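Local coordinates for protein adhesin (Streptococcus sanguinis SK1 = NCTC 7863, PDB 6VU6) that probably mediates attachment of the bacterium to host glycoproteins, binding sialylated, galactose-containing glycans through its Siglec-like domains, at residues N36-R41 and K98-E103; P126-Y131 and D186-T191; N367-V372 and T379-D384. One frame throughout, in Å; residues are numbered along the deposited sequence.

Contact 1: N36-R41 and K98-E103; sequences NRVIVR and KYVRAE. With GAL (beta-D-galactopyranose), chain C; SIA (N-acetyl-alpha-neuraminic acid), chain B.
With chi1 at 54°, CG of Arg41 sits between the backbone N and the carbonyl carbon, and further bends at chi2 and chi3 swing its guanidinium toward Arg101, whose own chain bends at chi3. The two guanidinium planes stand 71° apart, with NH2 of Arg41 3.7 Å from NH1 of Arg101. One water takes a hydrogen bond from each of these nitrogens. Asp47, in a salt bridge with Arg101 NH2, probably eases the nearness of like charges; the same NH2 also bonds Thr110 O, while Arg41 NH2 donates to Ala46 O. At the far end of the same face, Arg37 NH2 and Glu103 OE2 form a long salt bridge of 3.6 Å, their flat groups 46° apart, and CD1 of Ile39 lies over one guanidinium face of Arg37. The backbones are neighbouring antiparallel strands, 35-41 being an edge strand of a four-stranded mixed sheet in the Siglec-like domain, an immunoglobulin-like beta fold. Alternating pairs give paired N-H to O bonds at Ile39 with Arg101 and at Arg41 with Tyr99. A classic beta bulge lies at the Asn36 end of the ladder, where Glu103 O accepts from both Asn36 N, at 2.8 Å, and Arg37 N, at 3.3 Å. On the opposite face, Val38, Val40, Val100 and Ala102 pack inward, CG1 of Val38 lying 4.3 Å from CG1 of Val100. The strand 95-104 also reaches the bound glycan. Lys98 bends at chi2 and brings NZ 3.0 Å from O8 of the sialic acid, with a weaker bond to O9; Asn42 OD1 and Asp53 O also hold this ammonium. Tyr99 OH shares a hydrogen bond of 2.8 Å with O6 of the galactose; that oxygen lies at the edge of the tyrosine ring, in its plane.

Contact 2: P126-Y131 and D186-T191; sequences PQTEKY and DGSTDT. With CA (calcium ion), chain H.
A calcium site stitches the loop after strand 119-125 to the start of strand 189-192, at the junction between the Siglec-like and atypical Rib family regions. Thr128 binds the calcium ion twice, through its backbone O at 2.3 Å and its side-chain OG1 at 2.8 Å; Tyr131 O and a water add two more ligands. Asp190 supplies the carboxylate from across the contact, OD2 lying 2.7 Å from the metal. OG1 of Thr128 is anti to the backbone N (chi1 -175°), which lets it face the calcium and at the same time donate to Thr189 O at 2.6 Å. Its methyl CG2 turns instead to CB of Ser188. Away from the metal, Asp186 and Gln127 exchange two hydrogen bonds: Gln127 N donates almost straight to Asp186 OD2, from above the carboxylate plane, and Asp186 N donates to Gln127 OE1. The two side chains run past each other in opposite directions with amide and carboxylate planes 81° apart. Arg18 forms a salt bridge with the same OD2, and the side-chain NE2 of Gln127 bonds to Glu20. The other oxygen, OD1, receives Ser188 N from 64° above the carboxylate plane, closing an Asx turn, while Ser188 OG donates to its syn lone pair at 2.7 Å. With its hydrogen directed at Asp186 OD1, Ser188 OG accepts from Thr128 N at 3.0 Å. Ser188 thus backs the calcium ligand Thr128 through its backbone N, and Asp186 in turn positions the Ser188 hydroxyl. Direct ligation by Thr128, Tyr131 and Asp190 implies that the ion restrains both chain segments together, and its positive charge would probably polarise the Thr128 hydroxyl toward stronger donation to Thr189 O.

Contact 3: N367-V372 and T379-D384; sequences NVQYVV and TVIYPD
Val368 CG1 lies over one face of the Tyr370 ring, offset toward its rim, while CG2 of Val380 comes to the edge of that ring, 3.6 Å from CD1. Tyr382 is covered similarly: CG1 of Val380 sits over one face, again toward the rim, and CG2 of Val368 approaches obliquely, 3.7 Å from CD1. Each valine therefore splits its methyls between the two tyrosines. Val368 CG1 is anti to the backbone N (chi1 160°), bringing it 3.4 Å from CG1 of Val380, tighter than usual van der Waals contact. Helix 346-359 packs against Tyr370, and Tyr382 OH bonds to Asp393. Farther along, the amide of Asn367 lies across Pro383, OD1 coming 3.1 Å from CG. On the other face of the sheet, the Gln369 side chain runs alongside Ile381, and Val371 CG2 lies 4.2 Å from Ile381 CD1. Backbone bonds join Gln369 with Ile381 and Val371 with Thr379 in both directions, Ile381 N meeting Gln369 O at 2.8 Å. Beyond the Gln369-Ile381 pair, toward Asn367, a water donates to Asn367 O and, weakly, to Ile381 O. Two adjacent antiparallel strands joined by a short connection make a beta hairpin; with strand 392-395 beside 378-381 it forms the three-stranded sheet that packs against a helix in this atypical Rib domain.

The contacts follow one another along an elongated chain, without interleaving. Contact 1 lies in the first Siglec-like region, contact 2 at its junction with the first atypical Rib region, and contact 3 in the second Rib region. Centres of contacts 1 and 2 are 34 Å apart; contact 3 lies 79 Å from contact 2 and 103 Å from contact 1, between centres. Strand 119-125 links the first two: it pairs with strand 95-104 of contact 1 and runs into the loop of contact 2. Both Rib regions carry a three-stranded antiparallel sheet: contact 2 draws on the last strand of the first, 189-192, and contact 3 pairs the first two strands of the second. Glycan recognition at contact 1 is thus separate from the interdomain calcium site and the distal hairpin.

Contact 1: N36-R41 and K98-E103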
loop_
_atom_site.group_PDB
_atom_site.type_symbol
_atom_site.label_atom_id
_atom_site.label_comp_id
_atom_site.label_asym_id
_atom_site.label_seq_id
_atom_site.Cartn_x
_atom_site.Cartn_y
_atom_site.Cartn_z
ATOM N N ASN A 36 -22.616 2.918 54.784
ATOM C CA ASN A 36 -23.351 4.193 54.707
ATOM C C ASN A 36 -22.511 5.319 54.127
ATOM O O ASN A 36 -23.101 6.190 53.611
ATOM C CB ASN A 36 -23.974 4.564 56.050
ATOM C CG ASN A 36 -25.208 3.747 56.331
ATOM O OD1 ASN A 36 -25.719 3.089 55.459
ATOM N ND2 ASN A 36 -25.656 3.736 57.552
ATOM N N ARG A 37 -21.190 5.294 54.241
ATOM C CA ARG A 37 -20.373 6.404 53.702
ATOM C C ARG A 37 -19.014 5.936 53.207
ATOM O O ARG A 37 -18.468 5.045 53.776
ATOM C CB ARG A 37 -19.989 7.413 54.778
ATOM C CG ARG A 37 -21.134 8.104 55.484
ATOM C CD ARG A 37 -20.673 8.684 56.800
ATOM N NE ARG A 37 -20.227 10.062 56.714
ATOM C CZ ARG A 37 -19.102 10.522 57.242
ATOM N NH1 ARG A 37 -18.773 11.785 57.080
ATOM N NH2 ARG A 37 -18.301 9.716 57.914
ATOM N N VAL A 38 -18.540 6.594 52.163
ATOM C CA VAL A 38 -17.167 6.441 51.616
ATOM C C VAL A 38 -16.588 7.857 51.487
ATOM O O VAL A 38 -17.277 8.720 51.005
ATOM C CB VAL A 38 -17.106 5.607 50.333
ATOM C CG1 VAL A 38 -15.700 5.494 49.808
ATOM C CG2 VAL A 38 -17.673 4.228 50.559
ATOM N N ILE A 39 -15.359 8.048 51.905
ATOM C CA ILE A 39 -14.767 9.386 51.994
ATOM C C ILE A 39 -13.343 9.336 51.453
ATOM O O ILE A 39 -12.645 8.334 51.646
ATOM C CB ILE A 39 -14.766 9.888 53.457
ATOM C CG1 ILE A 39 -16.158 10.331 53.892
ATOM C CG2 ILE A 39 -13.777 11.019 53.696
ATOM C CD1 ILE A 39 -16.264 10.515 55.388
ATOM N N VAL A 40 -12.910 10.416 50.786
ATOM C CA VAL A 40 -11.525 10.595 50.321
ATOM C C VAL A 40 -10.994 11.910 50.888
ATOM O O VAL A 40 -11.677 12.937 50.808
ATOM C CB VAL A 40 -11.434 10.624 48.785
ATOM C CG1 VAL A 40 -9.958 10.660 48.339
ATOM C CG2 VAL A 40 -12.195 9.453 48.175
ATOM N N ARG A 41 -9.778 11.901 51.440
ATOM C CA ARG A 41 -9.348 13.105 52.150
ATOM C C ARG A 41 -7.832 13.180 52.289
ATOM O O ARG A 41 -7.131 12.168 52.227
ATOM C CB ARG A 41 -9.999 13.169 53.526
ATOM C CG ARG A 41 -9.789 11.926 54.393
ATOM C CD ARG A 41 -9.015 12.318 55.629
ATOM N NE ARG A 41 -9.815 12.294 56.830
ATOM C CZ ARG A 41 -9.504 12.942 57.949
ATOM N NH1 ARG A 41 -8.405 13.686 58.032
ATOM N NH2 ARG A 41 -10.297 12.801 58.991
ATOM N N LYS A 98 -3.590 10.275 49.127
ATOM C CA LYS A 98 -4.934 10.550 49.697
ATOM C C LYS A 98 -5.470 9.296 50.390
ATOM O O LYS A 98 -5.199 8.227 49.948
ATOM C CB LYS A 98 -5.889 11.126 48.662
ATOM C CG LYS A 98 -5.421 12.390 47.965
ATOM C CD LYS A 98 -4.982 13.489 48.861
ATOM C CE LYS A 98 -4.163 14.561 48.183
ATOM N NZ LYS A 98 -3.943 15.741 49.021
ATOM N N TYR A 99 -6.248 9.501 51.420
ATOM C CA TYR A 99 -6.726 8.454 52.336
ATOM C C TYR A 99 -8.206 8.166 52.145
ATOM O O TYR A 99 -8.981 9.051 52.011
ATOM C CB TYR A 99 -6.376 8.864 53.755
ATOM C CG TYR A 99 -4.902 8.838 53.980
ATOM C CD1 TYR A 99 -4.101 9.884 53.578
ATOM C CD2 TYR A 99 -4.307 7.747 54.550
ATOM C CE1 TYR A 99 -2.741 9.868 53.782
ATOM C CE2 TYR A 99 -2.952 7.706 54.748
ATOM C CZ TYR A 99 -2.160 8.758 54.344
ATOM O OH TYR A 99 -0.830 8.675 54.516
ATOM N N VAL A 100 -8.524 6.894 52.195
ATOM C CA VAL A 100 -9.906 6.411 51.982
ATOM C C VAL A 100 -10.445 5.724 53.230
ATOM O O VAL A 100 -9.787 4.896 53.767
ATOM C CB VAL A 100 -10.043 5.537 50.739
ATOM C CG1 VAL A 100 -11.495 5.138 50.545
ATOM C CG2 VAL A 100 -9.506 6.234 49.515
ATOM N N ARG A 101 -11.633 6.123 53.637
ATOM C CA ARG A 101 -12.293 5.590 54.814
ATOM C C ARG A 101 -13.696 5.151 54.431
ATOM O O ARG A 101 -14.276 5.687 53.485
ATOM C CB ARG A 101 -12.336 6.646 55.911
ATOM C CG ARG A 101 -10.993 7.335 56.148
ATOM C CD ARG A 101 -11.047 8.339 57.262
ATOM N NE ARG A 101 -11.017 7.645 58.529
ATOM C CZ ARG A 101 -11.332 8.194 59.688
ATOM N NH1 ARG A 101 -11.704 9.469 59.731
ATOM N NH2 ARG A 101 -11.282 7.466 60.797
ATOM N N ALA A 102 -14.242 4.202 55.164
ATOM C CA ALA A 102 -15.639 3.771 54.988
ATOM C C ALA A 102 -16.302 3.639 56.358
ATOM O O ALA A 102 -15.604 3.418 57.312
ATOM C CB ALA A 102 -15.703 2.505 54.203
ATOM N N GLU A 103 -17.621 3.775 56.402
ATOM C CA GLU A 103 -18.414 3.633 57.641
ATOM C C GLU A 103 -19.638 2.756 57.385
ATOM O O GLU A 103 -20.398 3.049 56.519
ATOM C CB GLU A 103 -18.872 4.982 58.163
ATOM C CG GLU A 103 -19.320 4.931 59.586
ATOM C CD GLU A 103 -20.137 6.133 60.018
ATOM O OE1 GLU A 103 -21.372 6.000 60.121
ATOM O OE2 GLU A 103 -19.556 7.197 60.228
HETATM C C1 GAL C . 2.192 14.866 54.598
HETATM C C2 GAL C . 3.036 15.195 53.388
HETATM C C3 GAL C . 2.531 14.472 52.161
HETATM C C4 GAL C . 2.454 12.961 52.489
HETATM C C5 GAL C . 1.517 12.791 53.701
HETATM C C6 GAL C . 1.431 11.408 54.287
HETATM O O2 GAL C . 3.066 16.603 53.109
HETATM O O3 GAL C . 3.419 14.686 51.058
HETATM O O4 GAL C . 3.738 12.502 52.835
HETATM O O5 GAL C . 2.006 13.518 54.784
HETATM O O6 GAL C . 0.901 10.513 53.397
HETATM C C1 SIA B . 1.983 13.567 49.248
HETATM C C2 SIA B . 2.946 14.774 49.769
HETATM C C3 SIA B . 4.243 15.075 48.978
HETATM C C4 SIA B . 3.993 15.568 47.554
HETATM C C5 SIA B . 3.058 16.777 47.581
HETATM C C6 SIA B . 1.841 16.459 48.493
HETATM C C7 SIA B . 0.827 17.611 48.636
HETATM C C8 SIA B . -0.256 17.223 49.655
HETATM C C9 SIA B . -1.115 18.447 49.920
HETATM C C10 SIA B . 2.874 18.218 45.617
HETATM C C11 SIA B . 2.335 18.405 44.200
HETATM N N5 SIA B . 2.579 17.050 46.241
HETATM O O1A SIA B . 2.533 12.552 48.730
HETATM O O1B SIA B . 0.716 13.722 49.431
HETATM O O4 SIA B . 5.185 16.009 46.895
HETATM O O6 SIA B . 2.255 16.076 49.805
HETATM O O7 SIA B . 1.468 18.823 49.001
HETATM O O8 SIA B . -1.007 16.087 49.204
HETATM O O9 SIA B . -2.452 18.109 49.585
HETATM O O10 SIA B . 3.549 19.086 46.152
HETATM O O HOH W 1 -12.923 11.571 57.863
#

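Contact 2: P126-Y131 and D186-T191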
loop_
_atom_site.group_PDB
_atom_site.type_symbol
_atom_site.label_atom_id
_atom_site.label_comp_id
_atom_site.label_asym_id
_atom_site.label_seq_id
_atom_site.Cartn_x
_atom_site.Cartn_y
_atom_site.Cartn_z
ATOM N N PRO A 126 4.410 13.126 32.551
ATOM C CA PRO A 126 4.202 13.836 31.286
ATOM C C PRO A 126 3.684 12.888 30.225
ATOM O O PRO A 126 3.863 11.670 30.301
ATOM C CB PRO A 126 5.594 14.376 30.927
ATOM C CG PRO A 126 6.539 13.525 31.673
ATOM C CD PRO A 126 5.835 13.044 32.910
ATOM N N GLN A 127 3.012 13.469 29.237
ATOM C CA GLN A 127 2.380 12.677 28.188
ATOM C C GLN A 127 3.393 11.876 27.382
ATOM O O GLN A 127 3.059 10.828 26.823
ATOM C CB GLN A 127 1.581 13.592 27.273
ATOM C CG GLN A 127 0.207 13.924 27.760
ATOM C CD GLN A 127 -0.550 14.747 26.740
ATOM O OE1 GLN A 127 -0.257 15.927 26.539
ATOM N NE2 GLN A 127 -1.512 14.122 26.069
ATOM N N THR A 128 4.630 12.360 27.293
ATOM C CA THR A 128 5.648 11.609 26.576
ATOM C C THR A 128 5.917 10.262 27.239
ATOM O O THR A 128 6.229 9.286 26.545
ATOM C CB THR A 128 6.933 12.452 26.441
ATOM O OG1 THR A 128 7.912 11.765 25.640
ATOM C CG2 THR A 128 7.534 12.824 27.780
ATOM N N GLU A 129 5.762 10.173 28.568
ATOM C CA GLU A 129 6.012 8.932 29.293
ATOM C C GLU A 129 4.939 7.887 29.049
ATOM O O GLU A 129 5.112 6.729 29.442
ATOM C CB GLU A 129 6.114 9.194 30.793
ATOM C CG GLU A 129 7.411 9.874 31.206
ATOM C CD GLU A 129 7.732 9.645 32.674
ATOM O OE1 GLU A 129 7.011 8.846 33.316
ATOM O OE2 GLU A 129 8.703 10.255 33.175
ATOM N N LYS A 130 3.836 8.272 28.430
ATOM C CA LYS A 130 2.795 7.346 28.029
ATOM C C LYS A 130 3.002 6.801 26.617
ATOM O O LYS A 130 2.605 5.665 26.345
ATOM C CB LYS A 130 1.435 8.058 28.120
ATOM C CG LYS A 130 0.238 7.239 27.696
ATOM C CD LYS A 130 -1.008 8.078 27.889
ATOM C CE LYS A 130 -2.258 7.365 27.406
ATOM N NZ LYS A 130 -3.354 8.348 27.145
ATOM N N TYR A 131 3.606 7.586 25.727
ATOM C CA TYR A 131 3.760 7.138 24.322
ATOM C C TYR A 131 5.204 6.836 23.904
ATOM O O TYR A 131 6.166 7.430 24.365
ATOM C CB TYR A 131 3.102 8.131 23.365
ATOM C CG TYR A 131 1.666 8.496 23.638
ATOM C CD1 TYR A 131 0.618 7.697 23.233
ATOM C CD2 TYR A 131 1.345 9.678 24.258
ATOM C CE1 TYR A 131 -0.697 8.063 23.469
ATOM C CE2 TYR A 131 0.054 10.065 24.497
ATOM C CZ TYR A 131 -0.969 9.252 24.094
ATOM O OH TYR A 131 -2.237 9.622 24.357
ATOM N N ASP A 186 0.689 18.555 26.348
ATOM C CA ASP A 186 1.247 19.084 27.588
ATOM C C ASP A 186 2.617 19.737 27.400
ATOM O O ASP A 186 3.240 20.125 28.389
ATOM C CB ASP A 186 1.340 17.976 28.650
ATOM C CG ASP A 186 2.402 16.930 28.323
ATOM O OD1 ASP A 186 2.805 16.821 27.139
ATOM O OD2 ASP A 186 2.833 16.212 29.256
ATOM N N GLY A 187 3.101 19.884 26.173
ATOM C CA GLY A 187 4.428 20.483 25.931
ATOM C C GLY A 187 5.599 19.514 26.078
ATOM O O GLY A 187 6.710 19.898 25.784
ATOM N N SER A 188 5.351 18.287 26.530
ATOM C CA SER A 188 6.422 17.276 26.627
ATOM C C SER A 188 6.731 16.778 25.221
ATOM O O SER A 188 5.883 16.833 24.367
ATOM C CB SER A 188 6.095 16.166 27.581
ATOM O OG SER A 188 5.065 15.357 27.113
ATOM N N THR A 189 7.919 16.247 25.044
ATOM C CA THR A 189 8.304 15.966 23.651
ATOM C C THR A 189 8.826 14.573 23.426
ATOM O O THR A 189 8.843 13.746 24.330
ATOM C CB THR A 189 9.464 16.870 23.232
ATOM O OG1 THR A 189 10.413 16.805 24.288
ATOM C CG2 THR A 189 9.031 18.308 23.045
ATOM N N ASP A 190 9.217 14.384 22.188
ATOM C CA ASP A 190 9.786 13.101 21.775
ATOM C C ASP A 190 10.534 13.271 20.477
ATOM O O ASP A 190 10.024 13.902 19.634
ATOM C CB ASP A 190 8.686 12.103 21.574
ATOM C CG ASP A 190 9.030 10.857 22.312
ATOM O OD1 ASP A 190 10.107 10.730 22.832
ATOM O OD2 ASP A 190 8.169 10.058 22.415
ATOM N N THR A 191 11.653 12.591 20.342
ATOM C CA THR A 191 12.504 12.789 19.159
ATOM C C THR A 191 12.781 11.501 18.401
ATOM O O THR A 191 13.075 10.515 19.019
ATOM C CB THR A 191 13.867 13.335 19.573
ATOM O OG1 THR A 191 13.664 14.598 20.182
ATOM C CG2 THR A 191 14.803 13.556 18.413
HETATM CA CA CA H . 7.817 9.102 24.876
HETATM O O HOH W 2 9.614 9.018 26.793
#

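Contact 3: N367-V372 and T379-D384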
loop_
_atom_site.group_PDB
_atom_site.type_symbol
_atom_site.label_atom_id
_atom_site.label_comp_id
_atom_site.label_asym_id
_atom_site.label_seq_id
_atom_site.Cartn_x
_atom_site.Cartn_y
_atom_site.Cartn_z
ATOM N N ASN A 367 -9.731 -11.709 -42.264
ATOM C CA ASN A 367 -9.363 -11.159 -43.590
ATOM C C ASN A 367 -8.116 -11.834 -44.177
ATOM O O ASN A 367 -7.393 -11.187 -44.801
ATOM C CB ASN A 367 -9.280 -9.644 -43.580
ATOM C CG ASN A 367 -8.111 -9.117 -42.791
ATOM O OD1 ASN A 367 -7.663 -9.733 -41.868
ATOM N ND2 ASN A 367 -7.646 -7.964 -43.150
ATOM N N VAL A 368 -7.923 -13.119 -43.935
ATOM C CA VAL A 368 -6.822 -13.909 -44.547
ATOM C C VAL A 368 -7.267 -14.293 -45.967
ATOM O O VAL A 368 -8.422 -14.535 -46.162
ATOM C CB VAL A 368 -6.450 -15.116 -43.679
ATOM C CG1 VAL A 368 -5.709 -16.190 -44.430
ATOM C CG2 VAL A 368 -5.622 -14.677 -42.508
ATOM N N GLN A 369 -6.363 -14.230 -46.919
ATOM C CA GLN A 369 -6.655 -14.581 -48.319
ATOM C C GLN A 369 -6.037 -15.969 -48.585
ATOM O O GLN A 369 -4.906 -16.180 -48.178
ATOM C CB GLN A 369 -6.303 -13.354 -49.169
ATOM C CG GLN A 369 -5.977 -13.600 -50.629
ATOM C CD GLN A 369 -5.325 -12.439 -51.353
ATOM O OE1 GLN A 369 -4.435 -11.771 -50.845
ATOM N NE2 GLN A 369 -5.716 -12.229 -52.594
ATOM N N TYR A 370 -6.835 -16.911 -49.080
ATOM C CA TYR A 370 -6.371 -18.270 -49.432
ATOM C C TYR A 370 -6.262 -18.369 -50.945
ATOM O O TYR A 370 -7.142 -17.927 -51.618
ATOM C CB TYR A 370 -7.355 -19.349 -48.982
ATOM C CG TYR A 370 -7.670 -19.357 -47.516
ATOM C CD1 TYR A 370 -6.775 -19.878 -46.616
ATOM C CD2 TYR A 370 -8.828 -18.793 -47.033
ATOM C CE1 TYR A 370 -7.028 -19.869 -45.270
ATOM C CE2 TYR A 370 -9.116 -18.786 -45.687
ATOM C CZ TYR A 370 -8.204 -19.329 -44.803
ATOM O OH TYR A 370 -8.420 -19.304 -43.476
ATOM N N VAL A 371 -5.153 -18.869 -51.433
ATOM C CA VAL A 371 -4.979 -19.059 -52.896
ATOM C C VAL A 371 -4.785 -20.554 -53.157
ATOM O O VAL A 371 -3.825 -21.070 -52.708
ATOM C CB VAL A 371 -3.828 -18.207 -53.447
ATOM C CG1 VAL A 371 -3.496 -18.591 -54.864
ATOM C CG2 VAL A 371 -4.107 -16.733 -53.354
ATOM N N VAL A 372 -5.746 -21.209 -53.793
ATOM C CA VAL A 372 -5.636 -22.635 -54.085
ATOM C C VAL A 372 -4.853 -22.759 -55.385
ATOM O O VAL A 372 -5.272 -22.230 -56.415
ATOM C CB VAL A 372 -7.012 -23.298 -54.193
ATOM C CG1 VAL A 372 -6.856 -24.805 -54.434
ATOM C CG2 VAL A 372 -7.825 -23.012 -52.942
ATOM N N THR A 379 -2.008 -21.527 -50.612
ATOM C CA THR A 379 -1.231 -20.434 -50.054
ATOM C C THR A 379 -2.154 -19.627 -49.138
ATOM O O THR A 379 -3.217 -19.165 -49.564
ATOM C CB THR A 379 -0.628 -19.574 -51.165
ATOM O OG1 THR A 379 0.258 -20.373 -51.956
ATOM C CG2 THR A 379 0.153 -18.399 -50.608
ATOM N N VAL A 380 -1.779 -19.525 -47.871
ATOM C CA VAL A 380 -2.443 -18.655 -46.909
ATOM C C VAL A 380 -1.645 -17.357 -46.892
ATOM O O VAL A 380 -0.467 -17.354 -46.528
ATOM C CB VAL A 380 -2.505 -19.313 -45.520
ATOM C CG1 VAL A 380 -3.055 -18.351 -44.473
ATOM C CG2 VAL A 380 -3.353 -20.586 -45.565
ATOM N N ILE A 381 -2.289 -16.256 -47.258
ATOM C CA ILE A 381 -1.656 -14.942 -47.314
ATOM C C ILE A 381 -2.229 -14.091 -46.188
ATOM O O ILE A 381 -3.445 -13.861 -46.132
ATOM C CB ILE A 381 -1.877 -14.268 -48.678
ATOM C CG1 ILE A 381 -1.432 -15.192 -49.811
ATOM C CG2 ILE A 381 -1.093 -12.966 -48.752
ATOM C CD1 ILE A 381 -1.269 -14.483 -51.132
ATOM N N TYR A 382 -1.366 -13.634 -45.288
ATOM C CA TYR A 382 -1.891 -12.881 -44.164
ATOM C C TYR A 382 -1.984 -11.404 -44.520
ATOM O O TYR A 382 -1.304 -10.931 -45.427
ATOM C CB TYR A 382 -1.027 -13.088 -42.915
ATOM C CG TYR A 382 -1.094 -14.520 -42.414
ATOM C CD1 TYR A 382 -2.049 -14.925 -41.504
ATOM C CD2 TYR A 382 -0.215 -15.469 -42.890
ATOM C CE1 TYR A 382 -2.113 -16.249 -41.075
ATOM C CE2 TYR A 382 -0.275 -16.780 -42.472
ATOM C CZ TYR A 382 -1.222 -17.176 -41.561
ATOM O OH TYR A 382 -1.284 -18.485 -41.135
ATOM N N PRO A 383 -2.852 -10.661 -43.833
ATOM C CA PRO A 383 -3.105 -9.256 -44.212
ATOM C C PRO A 383 -1.884 -8.367 -44.275
ATOM O O PRO A 383 -1.975 -7.304 -44.902
ATOM C CB PRO A 383 -4.052 -8.759 -43.122
ATOM C CG PRO A 383 -4.612 -9.954 -42.493
ATOM C CD PRO A 383 -3.792 -11.159 -42.833
ATOM N N ASP A 384 -0.765 -8.741 -43.656
ATOM C CA ASP A 384 0.435 -7.902 -43.657
ATOM C C ASP A 384 1.433 -8.258 -44.748
ATOM O O ASP A 384 2.506 -7.643 -44.806
ATOM C CB ASP A 384 1.174 -7.977 -42.297
ATOM C CG ASP A 384 1.702 -9.371 -41.985
ATOM O OD1 ASP A 384 1.035 -10.349 -42.367
ATOM O OD2 ASP A 384 2.768 -9.488 -41.337
HETATM O O HOH W 3 -4.959 -10.905 -46.284
#